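Local coordinates for protein fusolin (Anomala cuprea entomopoxvirus, PDB 4YN1) that forms the virulence-enhancing spindle crystals of an insect poxvirus and, from its family, probably acts on chitin as a lytic polysaccharide monooxygenase, at residues W82-V87 and V165-L170; L136-T141 and S147-Y152; R194-I199 and V213-I218. One frame throughout, in Å; residues are numbered along the deposited sequence.

Contact 1: W82-V87 and V165-L170; sequences WIKEQV and VTWPLL
Trp167 brings its indole against Lys84 and Ile83 on one side of helix 80-87. Just before it, Thr166 O is bonded by Leu169 N at 2.9 Å, closing the turn that holds Trp167. The aliphatic part of Lys84 lies over one face of the indole: CG of Lys84 sits 3.7 Å from the centroid of the five-membered ring of Trp167 and only 18° off its normal, a CH-pi contact. At the far end of the ring, CZ2 of Trp167 meets the CG2 branch of Ile83 at 3.8 Å. The ring nitrogen of Trp167 is taken by the carbonyl of Val88, just beyond the helix, and Tyr152 and Tyr212 pack edge-to-face with the indole, so the loop between strands 147-154 and 170-176 is joined here to the helical region beside the beta-sandwich core. The carbonyl of Trp167 completes the link through a water, which donates to Trp167 O at 2.8 Å and accepts from Lys84 NZ at 2.8 Å. With its chain extended beyond CG (chi2 -173°), Lys84 carries the ammonium past the ring to that water.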
loop_
_atom_site.group_PDB
_atom_site.type_symbol
_atom_site.label_atom_id
_atom_site.label_comp_id
_atom_site.label_asym_id
_atom_site.label_seq_id
_atom_site.Cartn_x
_atom_site.Cartn_y
_atom_site.Cartn_z
ATOM N N TRP A 82 14.549 -0.369 -15.907
ATOM C CA TRP A 82 13.489 -0.523 -16.899
ATOM C C TRP A 82 12.109 -0.344 -16.204
ATOM O O TRP A 82 11.243 0.360 -16.713
ATOM C CB TRP A 82 13.565 -1.912 -17.578
ATOM C CG TRP A 82 12.411 -2.194 -18.490
ATOM C CD1 TRP A 82 11.356 -3.016 -18.248
ATOM C CD2 TRP A 82 12.173 -1.604 -19.772
ATOM N NE1 TRP A 82 10.478 -2.986 -19.300
ATOM C CE2 TRP A 82 10.946 -2.116 -20.247
ATOM C CE3 TRP A 82 12.915 -0.744 -20.603
ATOM C CZ2 TRP A 82 10.442 -1.794 -21.512
ATOM C CZ3 TRP A 82 12.420 -0.442 -21.864
ATOM C CH2 TRP A 82 11.181 -0.934 -22.291
ATOM N N ILE A 83 11.934 -0.945 -15.043
ATOM C CA ILE A 83 10.659 -0.828 -14.284
ATOM C C ILE A 83 10.382 0.638 -13.910
ATOM O O ILE A 83 9.324 1.193 -14.220
ATOM C CB ILE A 83 10.717 -1.740 -13.033
ATOM C CG1 ILE A 83 10.820 -3.244 -13.441
ATOM C CG2 ILE A 83 9.540 -1.480 -12.052
ATOM C CD1 ILE A 83 9.764 -3.764 -14.311
ATOM N N LYS A 84 11.369 1.255 -13.282
ATOM C CA LYS A 84 11.289 2.643 -12.810
ATOM C C LYS A 84 10.991 3.635 -13.891
ATOM O O LYS A 84 10.306 4.614 -13.632
ATOM C CB LYS A 84 12.614 3.055 -12.175
ATOM C CG LYS A 84 12.937 2.380 -10.867
ATOM C CD LYS A 84 14.185 3.011 -10.260
ATOM C CE LYS A 84 14.662 2.214 -9.091
ATOM N NZ LYS A 84 15.834 2.848 -8.403
ATOM N N GLU A 85 11.558 3.449 -15.081
ATOM C CA GLU A 85 11.440 4.449 -16.126
ATOM C C GLU A 85 10.350 4.180 -17.139
ATOM O O GLU A 85 9.820 5.130 -17.702
ATOM C CB GLU A 85 12.818 4.625 -16.810
ATOM C CG GLU A 85 13.984 4.885 -15.849
ATOM C CD GLU A 85 14.096 6.246 -15.185
ATOM O OE1 GLU A 85 15.017 6.417 -14.351
ATOM O OE2 GLU A 85 13.251 7.126 -15.459
ATOM N N GLN A 86 9.997 2.924 -17.384
ATOM C CA GLN A 86 8.991 2.594 -18.393
ATOM C C GLN A 86 7.770 1.818 -17.917
ATOM O O GLN A 86 6.743 1.875 -18.589
ATOM C CB GLN A 86 9.654 1.744 -19.484
ATOM C CG GLN A 86 10.886 2.380 -20.138
ATOM C CD GLN A 86 10.567 3.629 -20.929
ATOM O OE1 GLN A 86 9.502 3.747 -21.543
ATOM N NE2 GLN A 86 11.495 4.582 -20.957
ATOM N N VAL A 87 7.868 1.031 -16.850
ATOM C CA VAL A 87 6.752 0.153 -16.473
ATOM C C VAL A 87 5.879 0.759 -15.411
ATOM O O VAL A 87 4.675 0.914 -15.655
ATOM C CB VAL A 87 7.282 -1.237 -16.118
ATOM C CG1 VAL A 87 6.144 -2.234 -15.918
ATOM C CG2 VAL A 87 8.232 -1.720 -17.224
ATOM N N VAL A 165 4.489 8.319 -3.246
ATOM C CA VAL A 165 5.424 7.197 -3.205
ATOM C C VAL A 165 6.073 7.166 -4.612
ATOM O O VAL A 165 5.358 7.084 -5.602
ATOM C CB VAL A 165 4.668 5.884 -2.903
ATOM C CG1 VAL A 165 5.555 4.679 -3.114
ATOM C CG2 VAL A 165 4.111 5.897 -1.489
ATOM N N THR A 166 7.397 7.319 -4.703
ATOM C CA THR A 166 8.105 7.335 -5.994
ATOM C C THR A 166 9.414 6.584 -5.801
ATOM O O THR A 166 9.886 6.441 -4.664
ATOM C CB THR A 166 8.372 8.803 -6.465
ATOM O OG1 THR A 166 9.245 9.424 -5.515
ATOM C CG2 THR A 166 7.135 9.614 -6.547
ATOM N N TRP A 167 9.976 6.062 -6.888
ATOM C CA TRP A 167 11.176 5.215 -6.799
ATOM C C TRP A 167 12.409 5.852 -6.111
ATOM O O TRP A 167 13.018 5.211 -5.243
ATOM C CB TRP A 167 11.537 4.638 -8.162
ATOM C CG TRP A 167 10.511 3.679 -8.665
ATOM C CD1 TRP A 167 9.591 3.893 -9.657
ATOM C CD2 TRP A 167 10.280 2.352 -8.180
ATOM N NE1 TRP A 167 8.861 2.759 -9.869
ATOM C CE2 TRP A 167 9.284 1.782 -8.996
ATOM C CE3 TRP A 167 10.938 1.536 -7.253
ATOM C CZ2 TRP A 167 8.849 0.464 -8.826
ATOM C CZ3 TRP A 167 10.507 0.226 -7.087
ATOM C CH2 TRP A 167 9.456 -0.285 -7.850
ATOM N N PRO A 168 12.729 7.130 -6.341
ATOM C CA PRO A 168 13.854 7.733 -5.580
ATOM C C PRO A 168 13.604 7.870 -4.072
ATOM O O PRO A 168 14.547 8.165 -3.326
ATOM C CB PRO A 168 14.067 9.086 -6.240
ATOM C CG PRO A 168 13.028 9.246 -7.243
ATOM C CD PRO A 168 12.139 8.074 -7.302
ATOM N N LEU A 169 12.346 7.649 -3.593
ATOM C CA LEU A 169 12.051 7.673 -2.166
ATOM C C LEU A 169 11.913 6.269 -1.601
ATOM O O LEU A 169 11.467 6.135 -0.456
ATOM C CB LEU A 169 10.769 8.477 -1.892
ATOM C CG LEU A 169 10.753 9.912 -2.345
ATOM C CD1 LEU A 169 9.472 10.616 -1.856
ATOM C CD2 LEU A 169 11.996 10.637 -1.854
ATOM N N LEU A 170 12.313 5.229 -2.355
ATOM C CA LEU A 170 12.196 3.815 -1.923
ATOM C C LEU A 170 13.553 3.151 -1.851
ATOM O O LEU A 170 14.443 3.476 -2.624
ATOM C CB LEU A 170 11.299 3.044 -2.902
ATOM C CG LEU A 170 9.803 3.338 -2.864
ATOM C CD1 LEU A 170 9.134 2.686 -4.037
ATOM C CD2 LEU A 170 9.182 2.869 -1.586
HETATM O O HOH W 1 14.497 2.881 -5.933
#

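Contact 2: L136-T141 and S147-Y152; sequences LEFCPT and SYFEVY. With NAG (2-acetamido-2-deoxy-beta-D-glucopyranose), chain B.
Phe149 and Phe138 meet inside the beta-sandwich of the monooxygenase fold, one from each of the two sheets, and with Leu136 they account for most of the surface buried between 136-141 and 147-152. The backbones stay well apart, with CA of Phe138 9.9 Å from CA of Phe149, so side chains alone bridge the gap. The pair is T-shaped: the edge of Phe149 is directed at the face of Phe138, with centroids 5.2 Å apart and planes at 67°. CE2 of Phe149 makes the nearest approach, 3.7 Å from CG of Phe138, and therefore lies over the rim near the ring's attachment rather than over its centre. A chi1 of -75° in Phe149 swings its CE2-CZ edge over that face. Leu136 adds a looser apolar flank, and Trp215 stacks on Phe149. The alternate residues of 147-152 point to the other side of their sheet, where Glu150 and Tyr152 form part of a glycan pocket. There Tyr152 OH donates to Glu150 OE1 at 2.7 Å, from above the carboxylate plane, and Arg214 forms a salt bridge with the same oxygen. The remaining oxygen, Glu150 OE2, accepts from the acetamido nitrogen, NAG N2, at 2.8 Å, with an N-H...O angle of 160°.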
loop_
_atom_site.group_PDB
_atom_site.type_symbol
_atom_site.label_atom_id
_atom_site.label_comp_id
_atom_site.label_asym_id
_atom_site.label_seq_id
_atom_site.Cartn_x
_atom_site.Cartn_y
_atom_site.Cartn_z
ATOM N N LEU A 136 5.571 -10.782 6.546
ATOM C CA LEU A 136 4.591 -10.261 5.604
ATOM C C LEU A 136 3.786 -11.418 5.031
ATOM O O LEU A 136 4.364 -12.447 4.692
ATOM C CB LEU A 136 5.323 -9.505 4.491
ATOM C CG LEU A 136 4.479 -8.772 3.455
ATOM C CD1 LEU A 136 4.992 -7.369 3.203
ATOM C CD2 LEU A 136 4.407 -9.509 2.176
ATOM N N GLU A 137 2.475 -11.261 4.903
ATOM C CA GLU A 137 1.677 -12.296 4.238
ATOM C C GLU A 137 1.127 -11.715 2.958
ATOM O O GLU A 137 0.433 -10.697 2.984
ATOM C CB GLU A 137 0.541 -12.773 5.145
ATOM C CG GLU A 137 -0.258 -13.958 4.585
ATOM C CD GLU A 137 -1.537 -14.263 5.338
ATOM O OE1 GLU A 137 -2.394 -13.357 5.389
ATOM O OE2 GLU A 137 -1.724 -15.404 5.821
ATOM N N PHE A 138 1.360 -12.394 1.848
ATOM C CA PHE A 138 0.823 -12.008 0.552
ATOM C C PHE A 138 -0.194 -13.083 0.184
ATOM O O PHE A 138 0.092 -14.286 0.272
ATOM C CB PHE A 138 1.936 -11.884 -0.494
ATOM C CG PHE A 138 1.428 -11.349 -1.796
ATOM C CD1 PHE A 138 0.911 -12.201 -2.761
ATOM C CD2 PHE A 138 1.488 -9.993 -2.081
ATOM C CE1 PHE A 138 0.431 -11.704 -3.963
ATOM C CE2 PHE A 138 0.935 -9.496 -3.251
ATOM C CZ PHE A 138 0.467 -10.353 -4.214
ATOM N N CYS A 139 -1.388 -12.629 -0.198
ATOM C CA CYS A 139 -2.559 -13.453 -0.471
ATOM C C CYS A 139 -2.748 -13.612 -2.003
ATOM O O CYS A 139 -3.200 -12.691 -2.669
ATOM C CB CYS A 139 -3.748 -12.788 0.204
ATOM S SG CYS A 139 -5.302 -13.697 0.073
ATOM N N PRO A 140 -2.283 -14.720 -2.602
ATOM C CA PRO A 140 -2.408 -14.895 -4.059
ATOM C C PRO A 140 -3.822 -15.367 -4.415
ATOM O O PRO A 140 -4.376 -16.264 -3.747
ATOM C CB PRO A 140 -1.370 -15.963 -4.349
ATOM C CG PRO A 140 -1.388 -16.803 -3.149
ATOM C CD PRO A 140 -1.716 -15.925 -1.993
ATOM N N THR A 141 -4.428 -14.767 -5.427
ATOM C CA THR A 141 -5.742 -15.217 -5.930
ATOM C C THR A 141 -5.601 -16.081 -7.185
ATOM O O THR A 141 -6.594 -16.578 -7.694
ATOM C CB THR A 141 -6.699 -14.055 -6.090
ATOM O OG1 THR A 141 -6.195 -13.142 -7.045
ATOM C CG2 THR A 141 -6.908 -13.315 -4.786
ATOM N N SER A 147 8.085 -17.053 -10.069
ATOM C CA SER A 147 7.958 -15.644 -9.735
ATOM C C SER A 147 8.853 -15.325 -8.567
ATOM O O SER A 147 9.390 -16.238 -7.926
ATOM C CB SER A 147 6.498 -15.324 -9.381
ATOM O OG SER A 147 6.178 -15.941 -8.142
ATOM N N TYR A 148 8.976 -14.031 -8.243
ATOM C CA TYR A 148 9.780 -13.592 -7.120
ATOM C C TYR A 148 9.211 -12.320 -6.528
ATOM O O TYR A 148 8.351 -11.691 -7.130
ATOM C CB TYR A 148 11.272 -13.436 -7.479
ATOM C CG TYR A 148 11.555 -12.304 -8.441
ATOM C CD1 TYR A 148 11.182 -12.391 -9.773
ATOM C CD2 TYR A 148 12.218 -11.150 -8.024
ATOM C CE1 TYR A 148 11.519 -11.407 -10.686
ATOM C CE2 TYR A 148 12.467 -10.103 -8.913
ATOM C CZ TYR A 148 12.145 -10.254 -10.256
ATOM O OH TYR A 148 12.324 -9.267 -11.184
ATOM N N PHE A 149 9.617 -12.020 -5.327
ATOM C CA PHE A 149 9.150 -10.845 -4.584
ATOM C C PHE A 149 10.282 -9.895 -4.301
ATOM O O PHE A 149 11.344 -10.328 -3.847
ATOM C CB PHE A 149 8.572 -11.246 -3.219
ATOM C CG PHE A 149 7.203 -11.870 -3.282
ATOM C CD1 PHE A 149 7.057 -13.232 -3.464
ATOM C CD2 PHE A 149 6.062 -11.085 -3.226
ATOM C CE1 PHE A 149 5.788 -13.815 -3.525
ATOM C CE2 PHE A 149 4.788 -11.664 -3.298
ATOM C CZ PHE A 149 4.658 -13.030 -3.403
ATOM N N GLU A 150 10.005 -8.602 -4.445
ATOM C CA GLU A 150 10.852 -7.527 -3.987
ATOM C C GLU A 150 10.027 -6.663 -3.033
ATOM O O GLU A 150 8.841 -6.426 -3.296
ATOM C CB GLU A 150 11.307 -6.645 -5.162
ATOM C CG GLU A 150 12.335 -7.359 -6.024
ATOM C CD GLU A 150 12.806 -6.582 -7.235
ATOM O OE1 GLU A 150 12.215 -5.521 -7.537
ATOM O OE2 GLU A 150 13.718 -7.076 -7.937
ATOM N N VAL A 151 10.629 -6.247 -1.925
ATOM C CA VAL A 151 9.974 -5.364 -0.980
ATOM C C VAL A 151 10.825 -4.148 -0.748
ATOM O O VAL A 151 12.029 -4.260 -0.541
ATOM C CB VAL A 151 9.611 -6.041 0.344
ATOM C CG1 VAL A 151 8.759 -5.110 1.192
ATOM C CG2 VAL A 151 8.880 -7.371 0.106
ATOM N N TYR A 152 10.195 -2.981 -0.818
ATOM C CA TYR A 152 10.871 -1.710 -0.608
ATOM C C TYR A 152 10.225 -1.005 0.537
ATOM O O TYR A 152 9.055 -1.242 0.809
ATOM C CB TYR A 152 10.750 -0.818 -1.837
ATOM C CG TYR A 152 11.323 -1.420 -3.096
ATOM C CD1 TYR A 152 10.593 -2.337 -3.850
ATOM C CD2 TYR A 152 12.577 -1.039 -3.567
ATOM C CE1 TYR A 152 11.144 -2.946 -4.978
ATOM C CE2 TYR A 152 13.129 -1.623 -4.704
ATOM C CZ TYR A 152 12.419 -2.594 -5.394
ATOM O OH TYR A 152 12.991 -3.188 -6.494
HETATM C C1 NAG B . 16.722 -9.087 -7.301
HETATM C C2 NAG B . 17.346 -7.940 -8.090
HETATM C C3 NAG B . 17.488 -8.381 -9.548
HETATM C C4 NAG B . 18.287 -9.675 -9.634
HETATM C C5 NAG B . 17.655 -10.731 -8.731
HETATM C C6 NAG B . 18.433 -12.029 -8.664
HETATM C C7 NAG B . 16.938 -5.571 -7.652
HETATM C C8 NAG B . 15.904 -4.488 -7.549
HETATM N N2 NAG B . 16.490 -6.771 -7.996
HETATM O O3 NAG B . 18.100 -7.343 -10.314
HETATM O O4 NAG B . 18.283 -10.160 -10.970
HETATM O O5 NAG B . 17.599 -10.215 -7.393
HETATM O O6 NAG B . 19.776 -11.808 -8.245
HETATM O O7 NAG B . 18.129 -5.358 -7.447
#

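Contact 3: R194-I199 and V213-I218; sequences RVYRMI and VRWQRI
Tyr196 and Trp215 carry the packed part of this contact, reaching toward each other from facing sheets of the sandwich. Their backbones lie 10.3 Å apart from CA of Tyr196 to CA of Trp215, yet CE2 of Tyr196 comes within 3.5 Å of CZ2 of Trp215. The two side chains cross at about a right angle, while the ring planes are inclined at 57° and the centroid of the Tyr196 ring is 5.3 Å from that of the six-membered ring of Trp215, an oblique pairing. Trp215 has CG anti to its backbone N (chi1 -177°), which sends the benzo end of the indole into the sandwich. Both polar ends have partners nearby: Tyr196 OH bonds to Glu145 and Trp215 NE1 to Ser147.

Away from this pair the packing is loose. Met198 and Val213 add only a little buried surface, and partly exposed Arg217 pairs with Glu223 instead. The other side of strand 209-217 is polar but buried: Arg214 NH2 donates to Gln216 OE1 at 2.8 Å, from above the carbonyl plane and with a bent N-H...O angle of 134°, and also to Phe77 O. Gln216 NE2 in turn donates to Arg217 O at 2.9 Å and to Gly222 O. Across the interface, then, cohesion is apolar and aromatic, while hydrogen bonds at the ring peripheries satisfy the phenol and the indole nitrogen and should limit rotation of both rings.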
loop_
_atom_site.group_PDB
_atom_site.type_symbol
_atom_site.label_atom_id
_atom_site.label_comp_id
_atom_site.label_asym_id
_atom_site.label_seq_id
_atom_site.Cartn_x
_atom_site.Cartn_y
_atom_site.Cartn_z
ATOM N N ARG A 194 -3.656 -21.162 0.517
ATOM C CA ARG A 194 -2.197 -21.063 0.519
ATOM C C ARG A 194 -1.787 -19.611 0.324
ATOM O O ARG A 194 -2.484 -18.840 -0.332
ATOM C CB ARG A 194 -1.591 -21.892 -0.605
ATOM C CG ARG A 194 -1.834 -23.378 -0.418
ATOM C CD ARG A 194 -1.416 -24.212 -1.596
ATOM N NE ARG A 194 -1.709 -25.608 -1.270
ATOM C CZ ARG A 194 -2.909 -26.180 -1.343
ATOM N NH1 ARG A 194 -3.945 -25.513 -1.840
ATOM N NH2 ARG A 194 -3.071 -27.448 -0.965
ATOM N N VAL A 195 -0.664 -19.251 0.897
ATOM C CA VAL A 195 -0.153 -17.878 0.879
ATOM C C VAL A 195 1.335 -17.879 0.660
ATOM O O VAL A 195 1.975 -18.920 0.745
ATOM C CB VAL A 195 -0.480 -17.174 2.231
ATOM C CG1 VAL A 195 -1.974 -16.962 2.431
ATOM C CG2 VAL A 195 0.140 -17.896 3.404
ATOM N N TYR A 196 1.907 -16.691 0.487
ATOM C CA TYR A 196 3.358 -16.487 0.469
ATOM C C TYR A 196 3.688 -15.654 1.694
ATOM O O TYR A 196 3.189 -14.520 1.818
ATOM C CB TYR A 196 3.828 -15.731 -0.766
ATOM C CG TYR A 196 3.621 -16.469 -2.067
ATOM C CD1 TYR A 196 4.499 -17.471 -2.472
ATOM C CD2 TYR A 196 2.530 -16.193 -2.882
ATOM C CE1 TYR A 196 4.305 -18.163 -3.666
ATOM C CE2 TYR A 196 2.330 -16.877 -4.073
ATOM C CZ TYR A 196 3.243 -17.835 -4.480
ATOM O OH TYR A 196 3.052 -18.479 -5.665
ATOM N N ARG A 197 4.438 -16.226 2.638
ATOM C CA ARG A 197 4.877 -15.519 3.821
ATOM C C ARG A 197 6.369 -15.290 3.708
ATOM O O ARG A 197 7.098 -16.175 3.278
ATOM C CB ARG A 197 4.548 -16.246 5.132
ATOM C CG ARG A 197 3.046 -16.334 5.415
ATOM C CD ARG A 197 2.733 -16.806 6.847
ATOM N NE ARG A 197 3.308 -18.122 7.088
ATOM C CZ ARG A 197 2.692 -19.293 6.936
ATOM N NH1 ARG A 197 1.400 -19.343 6.624
ATOM N NH2 ARG A 197 3.356 -20.421 7.112
ATOM N N MET A 198 6.829 -14.103 4.056
ATOM C CA MET A 198 8.263 -13.792 3.960
ATOM C C MET A 198 8.634 -12.862 5.106
ATOM O O MET A 198 7.843 -12.003 5.492
ATOM C CB MET A 198 8.620 -13.192 2.571
ATOM C CG MET A 198 7.949 -11.873 2.274
ATOM S SD MET A 198 7.507 -11.542 0.577
ATOM C CE MET A 198 5.928 -12.523 0.459
ATOM N N ILE A 199 9.810 -13.061 5.683
ATOM C CA ILE A 199 10.282 -12.215 6.769
ATOM C C ILE A 199 10.974 -11.035 6.149
ATOM O O ILE A 199 12.024 -11.194 5.527
ATOM C CB ILE A 199 11.233 -12.946 7.776
ATOM C CG1 ILE A 199 10.586 -14.245 8.345
ATOM C CG2 ILE A 199 11.634 -11.984 8.917
ATOM C CD1 ILE A 199 9.315 -14.054 8.994
ATOM N N VAL A 213 5.383 -3.502 -2.100
ATOM C CA VAL A 213 5.570 -4.906 -2.428
ATOM C C VAL A 213 5.389 -5.131 -3.913
ATOM O O VAL A 213 4.347 -4.782 -4.481
ATOM C CB VAL A 213 4.617 -5.782 -1.612
ATOM C CG1 VAL A 213 4.790 -7.260 -1.988
ATOM C CG2 VAL A 213 4.824 -5.573 -0.104
ATOM N N ARG A 214 6.359 -5.825 -4.509
ATOM C CA ARG A 214 6.339 -6.159 -5.913
ATOM C C ARG A 214 6.395 -7.686 -6.036
ATOM O O ARG A 214 7.325 -8.305 -5.521
ATOM C CB ARG A 214 7.538 -5.527 -6.613
ATOM C CG ARG A 214 7.672 -5.922 -8.092
ATOM C CD ARG A 214 8.938 -5.330 -8.681
ATOM N NE ARG A 214 9.018 -5.638 -10.101
ATOM C CZ ARG A 214 10.112 -5.951 -10.788
ATOM N NH1 ARG A 214 11.302 -5.906 -10.217
ATOM N NH2 ARG A 214 10.028 -6.247 -12.070
ATOM N N TRP A 215 5.399 -8.279 -6.702
ATOM C CA TRP A 215 5.384 -9.720 -6.986
ATOM C C TRP A 215 5.549 -9.809 -8.491
ATOM O O TRP A 215 4.625 -9.465 -9.210
ATOM C CB TRP A 215 4.041 -10.357 -6.585
ATOM C CG TRP A 215 3.999 -11.838 -6.794
ATOM C CD1 TRP A 215 5.045 -12.707 -6.705
ATOM C CD2 TRP A 215 2.817 -12.645 -6.895
ATOM N NE1 TRP A 215 4.592 -14.002 -6.815
ATOM C CE2 TRP A 215 3.231 -13.990 -6.953
ATOM C CE3 TRP A 215 1.456 -12.357 -7.070
ATOM C CZ2 TRP A 215 2.319 -15.058 -7.039
ATOM C CZ3 TRP A 215 0.557 -13.419 -7.093
ATOM C CH2 TRP A 215 0.999 -14.743 -7.150
ATOM N N GLN A 216 6.719 -10.270 -8.970
ATOM C CA GLN A 216 7.017 -10.279 -10.394
ATOM C C GLN A 216 7.023 -11.693 -10.965
ATOM O O GLN A 216 7.751 -12.537 -10.460
ATOM C CB GLN A 216 8.397 -9.628 -10.578
ATOM C CG GLN A 216 8.918 -9.547 -12.021
ATOM C CD GLN A 216 7.980 -8.819 -12.961
ATOM O OE1 GLN A 216 7.652 -7.643 -12.789
ATOM N NE2 GLN A 216 7.541 -9.457 -14.008
ATOM N N ARG A 217 6.295 -11.920 -12.030
ATOM C CA ARG A 217 6.312 -13.212 -12.722
ATOM C C ARG A 217 7.583 -13.309 -13.558
ATOM O O ARG A 217 7.935 -12.350 -14.261
ATOM C CB ARG A 217 5.096 -13.364 -13.621
ATOM C CG ARG A 217 3.848 -13.571 -12.785
ATOM C CD ARG A 217 2.580 -13.302 -13.557
ATOM N NE ARG A 217 2.366 -14.250 -14.648
ATOM C CZ ARG A 217 1.229 -14.387 -15.326
ATOM N NH1 ARG A 217 0.175 -13.631 -15.033
ATOM N NH2 ARG A 217 1.133 -15.288 -16.295
ATOM N N ILE A 218 8.246 -14.471 -13.503
ATOM C CA ILE A 218 9.481 -14.726 -14.267
ATOM C C ILE A 218 8.955 -15.306 -15.526
ATOM O O ILE A 218 8.709 -16.511 -15.609
ATOM C CB ILE A 218 10.462 -15.645 -13.525
ATOM C CG1 ILE A 218 10.946 -14.981 -12.273
ATOM C CG2 ILE A 218 11.682 -16.052 -14.434
ATOM C CD1 ILE A 218 11.566 -15.854 -11.315
#

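Overall arrangement
From the N terminus, helix 80-87 supplies the first half of contact 1, and 165-170 returns to it, closing a long loop. Nested within that loop is contact 2, where 136-141 and 147-152 face each other across a short connection between the two sheets. Contact 3 follows in series, closing the loop from 194-199 to 213-218. Contacts 2 and 3 are two halves of one core, their centres about 2 Å apart: strands 131-140 and 194-203 are neighbours in one sheet, 147-154 and 209-217 in the other. Contact 1, with its centre about 18 Å from that of contact 2, joins this sandwich to the helical region through Leu170 against Tyr152 and Ile83 against Arg214.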